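Local atomic coordinates of VMB-1 (Vibrio alginolyticus, PDB entry 6JV4), a protein that probably hydrolyses beta-lactams with water to substituted beta-amino acids, as a periplasmic zinc-dependent subclass B1 metallo-beta-lactamase. Residues Y22-Y27 / D53-T58; K10-K15 / T61-E66; N155-F160 / Y195-L200; K190-Y195 / L213-Q218. One frame throughout, in Å; residues are numbered along the deposited sequence.

Contact 1 of 4, residues Y22-Y27 / D53-T58; sequences YQHISY and DTPWTT
H24 and S26, neighbours on one face of strand 21-30, each satisfy a backbone group of the loop D53-T58. H24 NE2 donates to D53 O over 2.8 Å. The bond is bent, 141° at the hydrogen, and the nitrogen stands above the carbonyl plane. S26 OG takes the amide proton of W56 N at 3.0 Å, nearly straight (170°); chi1 of 43° sets this hydroxyl between its backbone N and carbonyl carbon. P55 lies over one face of the imidazole, its CG 4.0 Å from the ring centre, a CH-pi contact. The loop leads from strand 48-52 to helix 58-70 of the alpha-beta/beta-alpha metallo-beta-lactamase fold, and the two bonds link it to strand 21-30 of the same sheet. D53 OD1 is engaged by T81 OG1, W56 O by K28 NZ and T54 OG1 by D90 N, while T57 OG1, at the N-cap of helix 58-70, caps G60 N. The W56 indole, with CE3 3.9 Å from Y27 C, comes close to the zinc ligands D86 and H205.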
loop_
_atom_site.group_PDB
_atom_site.type_symbol
_atom_site.label_atom_id
_atom_site.label_comp_id
_atom_site.label_asym_id
_atom_site.label_seq_id
_atom_site.Cartn_x
_atom_site.Cartn_y
_atom_site.Cartn_z
ATOM N N TYR A 22 1.604 7.415 -10.448
ATOM C CA TYR A 22 2.044 8.486 -9.547
ATOM C C TYR A 22 2.129 7.923 -8.135
ATOM O O TYR A 22 1.353 7.018 -7.793
ATOM C CB TYR A 22 1.074 9.657 -9.600
ATOM C CG TYR A 22 1.198 10.426 -10.894
ATOM C CD1 TYR A 22 1.887 11.632 -10.952
ATOM C CD2 TYR A 22 0.613 9.932 -12.047
ATOM C CE1 TYR A 22 1.980 12.345 -12.144
ATOM C CE2 TYR A 22 0.683 10.644 -13.242
ATOM C CZ TYR A 22 1.381 11.835 -13.285
ATOM O OH TYR A 22 1.438 12.509 -14.480
ATOM N N GLN A 23 3.108 8.414 -7.416
ATOM C CA GLN A 23 3.257 8.152 -5.994
ATOM C C GLN A 23 2.555 9.270 -5.233
ATOM O O GLN A 23 2.989 10.426 -5.341
ATOM C CB GLN A 23 4.739 8.073 -5.676
ATOM C CG GLN A 23 5.086 7.784 -4.216
ATOM C CD GLN A 23 6.588 7.856 -4.024
ATOM O OE1 GLN A 23 7.333 8.214 -4.929
ATOM N NE2 GLN A 23 7.088 7.511 -2.856
ATOM N N HIS A 24 1.589 8.961 -4.388
ATOM C CA HIS A 24 1.011 9.954 -3.452
ATOM C C HIS A 24 1.682 9.839 -2.086
ATOM O O HIS A 24 2.017 8.736 -1.669
ATOM C CB HIS A 24 -0.499 9.875 -3.317
ATOM C CG HIS A 24 -1.107 8.646 -2.727
ATOM N ND1 HIS A 24 -1.138 8.396 -1.337
ATOM C CD2 HIS A 24 -1.880 7.699 -3.317
ATOM C CE1 HIS A 24 -1.843 7.275 -1.144
ATOM N NE2 HIS A 24 -2.332 6.861 -2.334
ATOM N N ILE A 25 1.995 10.987 -1.475
ATOM C CA ILE A 25 2.894 11.018 -0.310
ATOM C C ILE A 25 2.242 11.879 0.775
ATOM O O ILE A 25 1.706 12.962 0.464
ATOM C CB ILE A 25 4.288 11.535 -0.667
ATOM C CG1 ILE A 25 4.853 10.785 -1.880
ATOM C CG2 ILE A 25 5.202 11.423 0.544
ATOM C CD1 ILE A 25 6.147 11.321 -2.376
ATOM N N SER A 26 2.254 11.379 1.996
ATOM C CA SER A 26 1.743 12.130 3.160
ATOM C C SER A 26 2.642 11.809 4.336
ATOM O O SER A 26 3.636 11.109 4.149
ATOM C CB SER A 26 0.280 11.905 3.383
ATOM O OG SER A 26 -0.107 10.569 3.244
ATOM N N TYR A 27 2.389 12.374 5.518
ATOM C CA TYR A 27 3.224 12.063 6.682
ATOM C C TYR A 27 2.410 12.256 7.949
ATOM O O TYR A 27 1.372 12.941 7.912
ATOM C CB TYR A 27 4.497 12.891 6.668
ATOM C CG TYR A 27 4.290 14.338 6.980
ATOM C CD1 TYR A 27 4.225 14.787 8.296
ATOM C CD2 TYR A 27 4.138 15.273 5.962
ATOM C CE1 TYR A 27 4.040 16.133 8.585
ATOM C CE2 TYR A 27 3.932 16.612 6.239
ATOM C CZ TYR A 27 3.896 17.049 7.559
ATOM O OH TYR A 27 3.707 18.375 7.865
ATOM N N ASP A 53 -3.900 2.365 -1.692
ATOM C CA ASP A 53 -3.904 3.042 -0.377
ATOM C C ASP A 53 -4.496 4.454 -0.546
ATOM O O ASP A 53 -4.370 5.078 -1.605
ATOM C CB ASP A 53 -2.553 3.019 0.324
ATOM C CG ASP A 53 -2.119 1.650 0.849
ATOM O OD1 ASP A 53 -2.899 0.633 0.687
ATOM O OD2 ASP A 53 -1.066 1.633 1.561
ATOM N N THR A 54 -5.118 4.925 0.523
ATOM C CA THR A 54 -5.509 6.341 0.648
ATOM C C THR A 54 -4.359 7.112 1.289
ATOM O O THR A 54 -3.602 6.581 2.125
ATOM C CB THR A 54 -6.844 6.465 1.399
ATOM O OG1 THR A 54 -6.752 5.861 2.695
ATOM C CG2 THR A 54 -8.003 5.844 0.659
ATOM N N PRO A 55 -4.242 8.409 0.953
ATOM C CA PRO A 55 -3.413 9.319 1.724
ATOM C C PRO A 55 -3.792 9.280 3.216
ATOM O O PRO A 55 -4.914 8.921 3.566
ATOM C CB PRO A 55 -3.751 10.687 1.120
ATOM C CG PRO A 55 -4.055 10.336 -0.307
ATOM C CD PRO A 55 -4.904 9.087 -0.191
ATOM N N TRP A 56 -2.821 9.583 4.063
ATOM C CA TRP A 56 -2.956 9.380 5.536
ATOM C C TRP A 56 -3.893 10.396 6.197
ATOM O O TRP A 56 -4.365 10.119 7.295
ATOM C CB TRP A 56 -1.558 9.400 6.126
ATOM C CG TRP A 56 -1.380 8.599 7.360
ATOM C CD1 TRP A 56 -2.304 8.035 8.184
ATOM C CD2 TRP A 56 -0.095 8.265 7.898
ATOM N NE1 TRP A 56 -1.670 7.354 9.192
ATOM C CE2 TRP A 56 -0.324 7.487 9.037
ATOM C CE3 TRP A 56 1.203 8.568 7.502
ATOM C CZ2 TRP A 56 0.724 6.985 9.796
ATOM C CZ3 TRP A 56 2.240 8.081 8.273
ATOM C CH2 TRP A 56 1.984 7.280 9.368
ATOM N N THR A 57 -4.341 11.418 5.502
ATOM C CA THR A 57 -5.297 12.395 6.036
ATOM C C THR A 57 -6.457 12.515 5.061
ATOM O O THR A 57 -6.278 12.353 3.832
ATOM C CB THR A 57 -4.704 13.778 6.354
ATOM O OG1 THR A 57 -4.557 14.497 5.154
ATOM C CG2 THR A 57 -3.392 13.741 7.104
ATOM N N THR A 58 -7.630 12.762 5.613
ATOM C CA THR A 58 -8.853 12.973 4.803
ATOM C C THR A 58 -8.653 14.214 3.924
ATOM O O THR A 58 -9.075 14.160 2.745
ATOM C CB THR A 58 -10.092 13.042 5.713
ATOM O OG1 THR A 58 -10.153 11.826 6.463
ATOM C CG2 THR A 58 -11.368 13.154 4.921
#

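Contact 2 of 4, residues K10-K15 / T61-E66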
loop_
_atom_site.group_PDB
_atom_site.type_symbol
_atom_site.label_atom_id
_atom_site.label_comp_id
_atom_site.label_asym_id
_atom_site.label_seq_id
_atom_site.Cartn_x
_atom_site.Cartn_y
_atom_site.Cartn_z
ATOM N N LYS A 10 0.082 21.194 2.096
ATOM C CA LYS A 10 0.671 20.868 3.413
ATOM C C LYS A 10 0.325 19.433 3.777
ATOM O O LYS A 10 0.994 18.893 4.673
ATOM C CB LYS A 10 0.113 21.753 4.532
ATOM C CG LYS A 10 0.443 23.233 4.374
ATOM C CD LYS A 10 1.908 23.468 4.191
ATOM C CE LYS A 10 2.305 24.907 4.446
ATOM N NZ LYS A 10 3.468 25.232 3.594
ATOM N N GLU A 11 -0.618 18.811 3.071
ATOM C CA GLU A 11 -1.087 17.447 3.446
ATOM C C GLU A 11 -0.666 16.419 2.389
ATOM O O GLU A 11 -0.678 15.237 2.740
ATOM C CB GLU A 11 -2.603 17.378 3.603
ATOM C CG GLU A 11 -3.157 18.254 4.726
ATOM C CD GLU A 11 -3.167 19.751 4.443
ATOM O OE1 GLU A 11 -3.371 20.138 3.300
ATOM O OE2 GLU A 11 -2.966 20.545 5.431
ATOM N N LEU A 12 -0.384 16.822 1.155
ATOM C CA LEU A 12 -0.224 15.833 0.049
ATOM C C LEU A 12 0.871 16.282 -0.901
ATOM O O LEU A 12 0.870 17.459 -1.305
ATOM C CB LEU A 12 -1.554 15.721 -0.698
ATOM C CG LEU A 12 -1.561 14.796 -1.924
ATOM C CD1 LEU A 12 -1.401 13.371 -1.487
ATOM C CD2 LEU A 12 -2.864 14.932 -2.680
ATOM N N LYS A 13 1.721 15.359 -1.332
ATOM C CA LYS A 13 2.630 15.546 -2.473
ATOM C C LYS A 13 2.413 14.404 -3.469
ATOM O O LYS A 13 1.934 13.306 -3.083
ATOM C CB LYS A 13 4.090 15.544 -2.037
ATOM C CG LYS A 13 4.547 16.828 -1.368
ATOM C CD LYS A 13 6.024 16.782 -1.052
ATOM C CE LYS A 13 6.503 18.025 -0.361
ATOM N NZ LYS A 13 7.978 18.022 -0.330
ATOM N N LEU A 14 2.768 14.644 -4.722
ATOM C CA LEU A 14 2.672 13.630 -5.796
ATOM C C LEU A 14 4.002 13.571 -6.513
ATOM O O LEU A 14 4.625 14.634 -6.729
ATOM C CB LEU A 14 1.557 14.001 -6.768
ATOM C CG LEU A 14 0.155 13.675 -6.292
ATOM C CD1 LEU A 14 -0.857 14.528 -7.025
ATOM C CD2 LEU A 14 -0.138 12.191 -6.473
ATOM N N LYS A 15 4.496 12.379 -6.803
ATOM C CA LYS A 15 5.716 12.205 -7.620
ATOM C C LYS A 15 5.314 11.326 -8.785
ATOM O O LYS A 15 4.679 10.295 -8.564
ATOM C CB LYS A 15 6.891 11.604 -6.836
ATOM C CG LYS A 15 7.466 12.556 -5.785
ATOM C CD LYS A 15 8.237 11.893 -4.663
ATOM C CE LYS A 15 9.744 12.024 -4.668
ATOM N NZ LYS A 15 10.253 11.691 -3.305
ATOM N N THR A 61 -6.711 13.023 0.967
ATOM C CA THR A 61 -7.533 12.180 0.061
ATOM C C THR A 61 -8.454 13.078 -0.785
ATOM O O THR A 61 -8.557 12.910 -2.034
ATOM C CB THR A 61 -8.304 11.103 0.821
ATOM O OG1 THR A 61 -7.349 10.345 1.587
ATOM C CG2 THR A 61 -9.117 10.240 -0.105
ATOM N N LYS A 62 -9.062 14.073 -0.153
ATOM C CA LYS A 62 -9.935 15.004 -0.914
ATOM C C LYS A 62 -9.096 15.763 -1.945
ATOM O O LYS A 62 -9.542 15.897 -3.115
ATOM C CB LYS A 62 -10.623 15.975 0.047
ATOM C CG LYS A 62 -11.721 15.331 0.858
ATOM C CD LYS A 62 -12.429 16.299 1.785
ATOM C CE LYS A 62 -13.547 15.606 2.520
ATOM N NZ LYS A 62 -14.382 16.569 3.276
ATOM N N GLN A 63 -7.890 16.199 -1.575
ATOM C CA GLN A 63 -6.991 16.930 -2.508
ATOM C C GLN A 63 -6.578 15.999 -3.658
ATOM O O GLN A 63 -6.513 16.455 -4.836
ATOM C CB GLN A 63 -5.772 17.467 -1.781
ATOM C CG GLN A 63 -6.119 18.591 -0.802
ATOM C CD GLN A 63 -5.034 18.748 0.238
ATOM O OE1 GLN A 63 -3.977 18.136 0.155
ATOM N NE2 GLN A 63 -5.264 19.603 1.238
ATOM N N LEU A 64 -6.342 14.722 -3.341
ATOM C CA LEU A 64 -5.932 13.753 -4.386
ATOM C C LEU A 64 -7.095 13.562 -5.371
ATOM O O LEU A 64 -6.832 13.529 -6.596
ATOM C CB LEU A 64 -5.537 12.423 -3.744
ATOM C CG LEU A 64 -5.020 11.379 -4.736
ATOM C CD1 LEU A 64 -3.855 11.915 -5.555
ATOM C CD2 LEU A 64 -4.638 10.090 -4.011
ATOM N N ILE A 65 -8.313 13.412 -4.879
ATOM C CA ILE A 65 -9.514 13.258 -5.761
ATOM C C ILE A 65 -9.645 14.506 -6.643
ATOM O O ILE A 65 -9.857 14.364 -7.880
ATOM C CB ILE A 65 -10.758 12.989 -4.917
ATOM C CG1 ILE A 65 -10.712 11.570 -4.341
ATOM C CG2 ILE A 65 -12.057 13.227 -5.691
ATOM C CD1 ILE A 65 -11.659 11.373 -3.213
ATOM N N GLU A 66 -9.443 15.694 -6.083
ATOM C CA GLU A 66 -9.522 16.963 -6.878
ATOM C C GLU A 66 -8.469 16.921 -7.984
ATOM O O GLU A 66 -8.779 17.289 -9.144
ATOM C CB GLU A 66 -9.332 18.205 -5.991
ATOM C CG GLU A 66 -10.514 18.497 -5.097
ATOM C CD GLU A 66 -10.242 19.344 -3.852
ATOM O OE1 GLU A 66 -11.105 19.312 -2.916
ATOM O OE2 GLU A 66 -9.173 20.036 -3.799
#
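Q63 NE2 donates to E11 OE1 over 2.8 Å in an almost straight bond. The carboxylate oxygen lies in the plane of the Q63 amide, whereas the amide nitrogen reaches OE1 on its anti side, 31° out of the carboxylate plane; the two flat groups are turned 62° against each other. The other end of the amide is held as well, since Q63 OE1 accepts from T9 OG1, and this second bond should fix the rotation of the amide. E11 bends at chi2 (74°) to bring its carboxylate across the extended glutamine chain. Next to this polar pair L12 and L14, one on each side of K13, both point at helix 58-70. Here the N-terminal edge strand 13-16 of the seven-stranded mixed sheet meets the helix packed on that sheet, as in the alpha-beta/beta-alpha fold of the family. L12 CD2 presses on the helix backbone, 3.5 Å from L64 N and 3.8 Å from L64 CB, while L12 CB lies against Q63 OE1. Two residues on, L14 CD2 meets the same leucine at L64 CD1, 3.8 Å away, the two side chains running aslant. H24 of the adjacent strand 21-30 touches both L14 and L64.

Contact 3 of 4, residues N155-F160 / Y195-L200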
loop_
_atom_site.group_PDB
_atom_site.type_symbol
_atom_site.label_atom_id
_atom_site.label_comp_id
_atom_site.label_asym_id
_atom_site.label_seq_id
_atom_site.Cartn_x
_atom_site.Cartn_y
_atom_site.Cartn_z
ATOM N N ASN A 155 3.233 -3.811 -16.267
ATOM C CA ASN A 155 3.722 -3.007 -17.424
ATOM C C ASN A 155 4.981 -2.235 -17.040
ATOM O O ASN A 155 5.877 -2.109 -17.906
ATOM C CB ASN A 155 2.627 -2.116 -18.002
ATOM C CG ASN A 155 1.463 -2.955 -18.470
ATOM O OD1 ASN A 155 1.677 -3.915 -19.201
ATOM N ND2 ASN A 155 0.257 -2.648 -18.050
ATOM N N GLU A 156 5.066 -1.692 -15.822
ATOM C CA GLU A 156 6.192 -0.839 -15.377
ATOM C C GLU A 156 7.189 -1.582 -14.469
ATOM O O GLU A 156 8.231 -0.975 -14.106
ATOM C CB GLU A 156 5.609 0.311 -14.564
ATOM C CG GLU A 156 4.663 1.186 -15.342
ATOM C CD GLU A 156 3.221 0.770 -15.538
ATOM O OE1 GLU A 156 2.780 -0.246 -14.952
ATOM O OE2 GLU A 156 2.550 1.447 -16.346
ATOM N N LYS A 157 6.879 -2.796 -14.078
ATOM C CA LYS A 157 7.666 -3.633 -13.139
ATOM C C LYS A 157 7.801 -2.850 -11.824
ATOM O O LYS A 157 8.875 -2.861 -11.186
ATOM C CB LYS A 157 9.033 -4.002 -13.716
ATOM C CG LYS A 157 9.022 -4.592 -15.130
ATOM C CD LYS A 157 8.211 -5.849 -15.176
ATOM C CE LYS A 157 8.157 -6.497 -16.550
ATOM N NZ LYS A 157 7.375 -5.661 -17.483
ATOM N N ILE A 158 6.695 -2.255 -11.396
ATOM C CA ILE A 158 6.636 -1.570 -10.080
ATOM C C ILE A 158 5.936 -2.498 -9.112
ATOM O O ILE A 158 4.776 -2.896 -9.379
ATOM C CB ILE A 158 5.953 -0.217 -10.173
ATOM C CG1 ILE A 158 6.770 0.736 -11.042
ATOM C CG2 ILE A 158 5.690 0.334 -8.760
ATOM C CD1 ILE A 158 6.059 1.996 -11.406
ATOM N N LEU A 159 6.575 -2.747 -7.982
ATOM C CA LEU A 159 5.929 -3.537 -6.924
ATOM C C LEU A 159 5.598 -2.590 -5.770
ATOM O O LEU A 159 6.556 -2.022 -5.173
ATOM C CB LEU A 159 6.885 -4.626 -6.438
ATOM C CG LEU A 159 6.316 -5.434 -5.272
ATOM C CD1 LEU A 159 5.086 -6.212 -5.727
ATOM C CD2 LEU A 159 7.404 -6.385 -4.737
ATOM N N PHE A 160 4.321 -2.371 -5.497
ATOM C CA PHE A 160 3.871 -1.649 -4.267
ATOM C C PHE A 160 3.885 -2.619 -3.105
ATOM O O PHE A 160 3.089 -3.552 -3.025
ATOM C CB PHE A 160 2.480 -1.026 -4.398
ATOM C CG PHE A 160 2.139 -0.211 -3.183
ATOM C CD1 PHE A 160 2.748 1.015 -2.990
ATOM C CD2 PHE A 160 1.277 -0.698 -2.218
ATOM C CE1 PHE A 160 2.478 1.770 -1.855
ATOM C CE2 PHE A 160 1.031 0.037 -1.063
ATOM C CZ PHE A 160 1.642 1.260 -0.868
ATOM N N TYR A 195 8.567 -12.055 -7.960
ATOM C CA TYR A 195 8.882 -10.805 -8.677
ATOM C C TYR A 195 10.391 -10.603 -8.754
ATOM O O TYR A 195 10.905 -9.536 -8.396
ATOM C CB TYR A 195 8.192 -9.611 -8.019
ATOM C CG TYR A 195 6.720 -9.796 -7.795
ATOM C CD1 TYR A 195 5.817 -9.782 -8.836
ATOM C CD2 TYR A 195 6.234 -9.945 -6.513
ATOM C CE1 TYR A 195 4.465 -9.985 -8.618
ATOM C CE2 TYR A 195 4.889 -10.101 -6.281
ATOM C CZ TYR A 195 3.998 -10.114 -7.329
ATOM O OH TYR A 195 2.661 -10.273 -7.162
ATOM N N PRO A 196 11.133 -11.542 -9.397
ATOM C CA PRO A 196 12.568 -11.333 -9.623
ATOM C C PRO A 196 12.831 -10.182 -10.595
ATOM O O PRO A 196 13.952 -9.686 -10.624
ATOM C CB PRO A 196 12.988 -12.690 -10.239
ATOM C CG PRO A 196 11.787 -13.150 -10.953
ATOM C CD PRO A 196 10.666 -12.818 -9.966
ATOM N N ASP A 197 11.812 -9.804 -11.380
ATOM C CA ASP A 197 11.860 -8.760 -12.418
ATOM C C ASP A 197 11.419 -7.402 -11.871
ATOM O O ASP A 197 11.276 -6.477 -12.657
ATOM C CB ASP A 197 11.021 -9.174 -13.619
ATOM C CG ASP A 197 9.582 -9.600 -13.364
ATOM O OD1 ASP A 197 9.222 -9.994 -12.219
ATOM O OD2 ASP A 197 8.833 -9.589 -14.336
ATOM N N ALA A 198 11.142 -7.269 -10.563
ATOM C CA ALA A 198 10.786 -5.952 -9.995
ATOM C C ALA A 198 11.904 -4.933 -10.273
ATOM O O ALA A 198 13.067 -5.204 -9.939
ATOM C CB ALA A 198 10.497 -6.082 -8.519
ATOM N N LYS A 199 11.522 -3.779 -10.781
ATOM C CA LYS A 199 12.485 -2.685 -11.045
ATOM C C LYS A 199 12.421 -1.640 -9.950
ATOM O O LYS A 199 13.469 -1.047 -9.659
ATOM C CB LYS A 199 12.237 -2.093 -12.424
ATOM C CG LYS A 199 12.549 -3.098 -13.525
ATOM C CD LYS A 199 14.002 -3.607 -13.523
ATOM C CE LYS A 199 14.338 -4.458 -14.742
ATOM N NZ LYS A 199 13.789 -5.829 -14.617
ATOM N N LEU A 200 11.239 -1.390 -9.408
ATOM C CA LEU A 200 11.041 -0.354 -8.372
ATOM C C LEU A 200 10.168 -1.011 -7.325
ATOM O O LEU A 200 9.218 -1.681 -7.717
ATOM C CB LEU A 200 10.323 0.843 -8.986
ATOM C CG LEU A 200 10.205 2.094 -8.112
ATOM C CD1 LEU A 200 11.565 2.675 -7.781
ATOM C CD2 LEU A 200 9.375 3.116 -8.866
#
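K157 O and L159 N carry the backbone bonds that bring the start of strand 158-162 alongside L200, in a parallel pairing at the edge of the five-stranded sheet. K157 O receives K199 N at 2.8 Å and more weakly L200 N at 3.3 Å. L159 N donates to L200 O over 2.9 Å (176°). K157 and I158 form a G1 bulge opposite L153. Apolar packing follows: I158 CG1 lies beside L200 CB at 4.1 Å, both side chains on one face, while on the other L159 CD1 sits over the Y195 ring, 4.2 Å from its centre, in a CH-pi contact. The aliphatic chains of K157 and K199 run side by side, K157 CB 3.6 Å from K199 CG. Among charged ends, K199, bent at chi2 (-59°) and chi4, hydrogen-bonds through NZ to D197 O from above that carbonyl's plane. K157 NZ is hydrogen-bonded to P154 O and remains 5.2 Å from D197 OD2. Main-chain bonding and hydrophobic cover thus do the joining, any K157-D197 attraction being probably a long-range supplement.

Contact 4 of 4, residues K190-Y195 / L213-Q218; sequences KVINRY and LLKHTQ
Two nearly antiparallel helices lying on the five-stranded sheet, 184-194 and 212-226, pack here through side chains alone, I192 and L214 meeting at the centre. The segment axes run 160° apart in direction and approach to 10.2 Å. I192 CG1 rests 3.7 Å from L214 CB as the two side chains lie alongside each other, pointing opposite ways. With CG1 anti to the carbonyl carbon (chi1 -71°), I192 spreads its branches: CG2 meets K215 CE at 3.7 Å, and CD1 reaches the amide of Q218, 3.8 Å from OE1. The lysine thus lends its aliphatic part to the apolar seam, and Q218 NE2 is taken up by Q189 OE1 and P185 O of helix 184-194. On the inner side V191 CG1 touches L214 CD1 at 4.0 Å, the side chains crossing at about a right angle. V191 and L214 both go on to L159 of strand 158-162, and L214 to V201 of strand 200-203, so the helix pair lies against these two parallel strands.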
loop_
_atom_site.group_PDB
_atom_site.type_symbol
_atom_site.label_atom_id
_atom_site.label_comp_id
_atom_site.label_asym_id
_atom_site.label_seq_id
_atom_site.Cartn_x
_atom_site.Cartn_y
_atom_site.Cartn_z
ATOM N N LYS A 190 8.193 -15.521 -0.609
ATOM C CA LYS A 190 7.186 -15.716 -1.684
ATOM C C LYS A 190 7.212 -14.533 -2.640
ATOM O O LYS A 190 7.143 -14.726 -3.869
ATOM C CB LYS A 190 5.806 -15.949 -1.065
ATOM C CG LYS A 190 5.750 -17.247 -0.275
ATOM C CD LYS A 190 4.384 -17.516 0.264
ATOM C CE LYS A 190 4.373 -18.768 1.103
ATOM N NZ LYS A 190 3.217 -18.693 2.023
ATOM N N VAL A 191 7.312 -13.314 -2.102
ATOM C CA VAL A 191 7.342 -12.084 -2.929
ATOM C C VAL A 191 8.640 -12.065 -3.735
ATOM O O VAL A 191 8.592 -11.729 -4.893
ATOM C CB VAL A 191 7.141 -10.841 -2.055
ATOM C CG1 VAL A 191 7.295 -9.564 -2.862
ATOM C CG2 VAL A 191 5.785 -10.910 -1.395
ATOM N N ILE A 192 9.756 -12.316 -3.083
ATOM C CA ILE A 192 11.075 -12.364 -3.774
ATOM C C ILE A 192 10.990 -13.348 -4.948
ATOM O O ILE A 192 11.497 -13.055 -6.017
ATOM C CB ILE A 192 12.159 -12.732 -2.777
ATOM C CG1 ILE A 192 12.425 -11.575 -1.819
ATOM C CG2 ILE A 192 13.429 -13.162 -3.488
ATOM C CD1 ILE A 192 13.232 -11.955 -0.607
ATOM N N ASN A 193 10.454 -14.531 -4.719
ATOM C CA ASN A 193 10.424 -15.588 -5.766
ATOM C C ASN A 193 9.483 -15.180 -6.894
ATOM O O ASN A 193 9.708 -15.522 -8.084
ATOM C CB ASN A 193 9.994 -16.898 -5.126
ATOM C CG ASN A 193 11.052 -17.521 -4.245
ATOM O OD1 ASN A 193 12.188 -17.073 -4.219
ATOM N ND2 ASN A 193 10.669 -18.514 -3.501
ATOM N N ARG A 194 8.407 -14.500 -6.564
ATOM C CA ARG A 194 7.342 -14.156 -7.545
ATOM C C ARG A 194 7.754 -12.998 -8.446
ATOM O O ARG A 194 7.291 -12.969 -9.607
ATOM C CB ARG A 194 6.031 -13.881 -6.807
ATOM C CG ARG A 194 4.831 -13.704 -7.713
ATOM C CD ARG A 194 3.564 -13.609 -6.872
ATOM N NE ARG A 194 2.373 -13.403 -7.669
ATOM C CZ ARG A 194 1.636 -14.385 -8.153
ATOM N NH1 ARG A 194 2.001 -15.643 -7.954
ATOM N NH2 ARG A 194 0.541 -14.115 -8.839
ATOM N N TYR A 195 8.567 -12.055 -7.960
ATOM C CA TYR A 195 8.882 -10.805 -8.677
ATOM C C TYR A 195 10.391 -10.603 -8.754
ATOM O O TYR A 195 10.905 -9.536 -8.396
ATOM C CB TYR A 195 8.192 -9.611 -8.019
ATOM C CG TYR A 195 6.720 -9.796 -7.795
ATOM C CD1 TYR A 195 5.817 -9.782 -8.836
ATOM C CD2 TYR A 195 6.234 -9.945 -6.513
ATOM C CE1 TYR A 195 4.465 -9.985 -8.618
ATOM C CE2 TYR A 195 4.889 -10.101 -6.281
ATOM C CZ TYR A 195 3.998 -10.114 -7.329
ATOM O OH TYR A 195 2.661 -10.273 -7.162
ATOM N N LEU A 213 15.149 -3.899 -1.309
ATOM C CA LEU A 213 14.291 -3.584 -0.146
ATOM C C LEU A 213 13.654 -4.871 0.365
ATOM O O LEU A 213 13.415 -4.979 1.563
ATOM C CB LEU A 213 13.208 -2.553 -0.481
ATOM C CG LEU A 213 13.631 -1.080 -0.417
ATOM C CD1 LEU A 213 14.804 -0.758 -1.324
ATOM C CD2 LEU A 213 12.442 -0.188 -0.735
ATOM N N LEU A 214 13.316 -5.797 -0.508
ATOM C CA LEU A 214 12.689 -7.056 -0.083
ATOM C C LEU A 214 13.671 -7.852 0.782
ATOM O O LEU A 214 13.285 -8.422 1.788
ATOM C CB LEU A 214 12.287 -7.869 -1.307
ATOM C CG LEU A 214 11.346 -7.224 -2.313
ATOM C CD1 LEU A 214 11.066 -8.225 -3.406
ATOM C CD2 LEU A 214 10.080 -6.688 -1.670
ATOM N N LYS A 215 14.912 -7.962 0.296
ATOM C CA LYS A 215 15.976 -8.735 0.993
ATOM C C LYS A 215 16.293 -8.062 2.330
ATOM O O LYS A 215 16.515 -8.785 3.321
ATOM C CB LYS A 215 17.228 -8.828 0.114
ATOM C CG LYS A 215 17.130 -9.796 -1.059
ATOM C CD LYS A 215 16.031 -9.441 -2.038
ATOM C CE LYS A 215 15.938 -10.409 -3.198
ATOM N NZ LYS A 215 17.068 -10.246 -4.143
ATOM N N HIS A 216 16.309 -6.727 2.343
ATOM C CA HIS A 216 16.602 -5.966 3.579
ATOM C C HIS A 216 15.519 -6.270 4.613
ATOM O O HIS A 216 15.838 -6.512 5.769
ATOM C CB HIS A 216 16.721 -4.471 3.257
ATOM C CG HIS A 216 17.032 -3.664 4.468
ATOM N ND1 HIS A 216 18.180 -3.898 5.262
ATOM C CD2 HIS A 216 16.285 -2.764 5.137
ATOM C CE1 HIS A 216 18.162 -3.044 6.289
ATOM N NE2 HIS A 216 16.993 -2.367 6.234
ATOM N N THR A 217 14.261 -6.144 4.215
ATOM C CA THR A 217 13.115 -6.385 5.111
ATOM C C THR A 217 13.149 -7.824 5.644
ATOM O O THR A 217 12.935 -8.038 6.866
ATOM C CB THR A 217 11.785 -6.102 4.409
ATOM O OG1 THR A 217 11.831 -4.714 4.081
ATOM C CG2 THR A 217 10.612 -6.412 5.309
ATOM N N GLN A 218 13.468 -8.806 4.810
ATOM C CA GLN A 218 13.555 -10.216 5.243
ATOM C C GLN A 218 14.619 -10.320 6.345
ATOM O O GLN A 218 14.357 -10.924 7.379
ATOM C CB GLN A 218 13.875 -11.092 4.032
ATOM C CG GLN A 218 13.908 -12.571 4.352
ATOM C CD GLN A 218 14.157 -13.351 3.088
ATOM O OE1 GLN A 218 15.212 -13.164 2.449
ATOM N NE2 GLN A 218 13.179 -14.146 2.702
#

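In the fold
Contact 1 is the buried one, near the zinc site through W56; contacts 2, 3 and 4 are partly buried and lie farther out. Contacts 1 and 2 serve one sheet: strands 21-30 and 13-16 are neighbours in it, joined by backbone bonds, and contact 1 is nested inside the loop closed by contact 2. Contacts 3 and 4 belong to the second sheet and its helices, share Y195 and meet through L159; contact 1 meets contact 3 where D53 packs on F160. Chemistry changes with place: side chain to backbone bonds in contact 1, an amide-carboxylate bond above leucines in contact 2, main-chain pairing in contact 3, and helix packing without hydrogen bonds across it in contact 4.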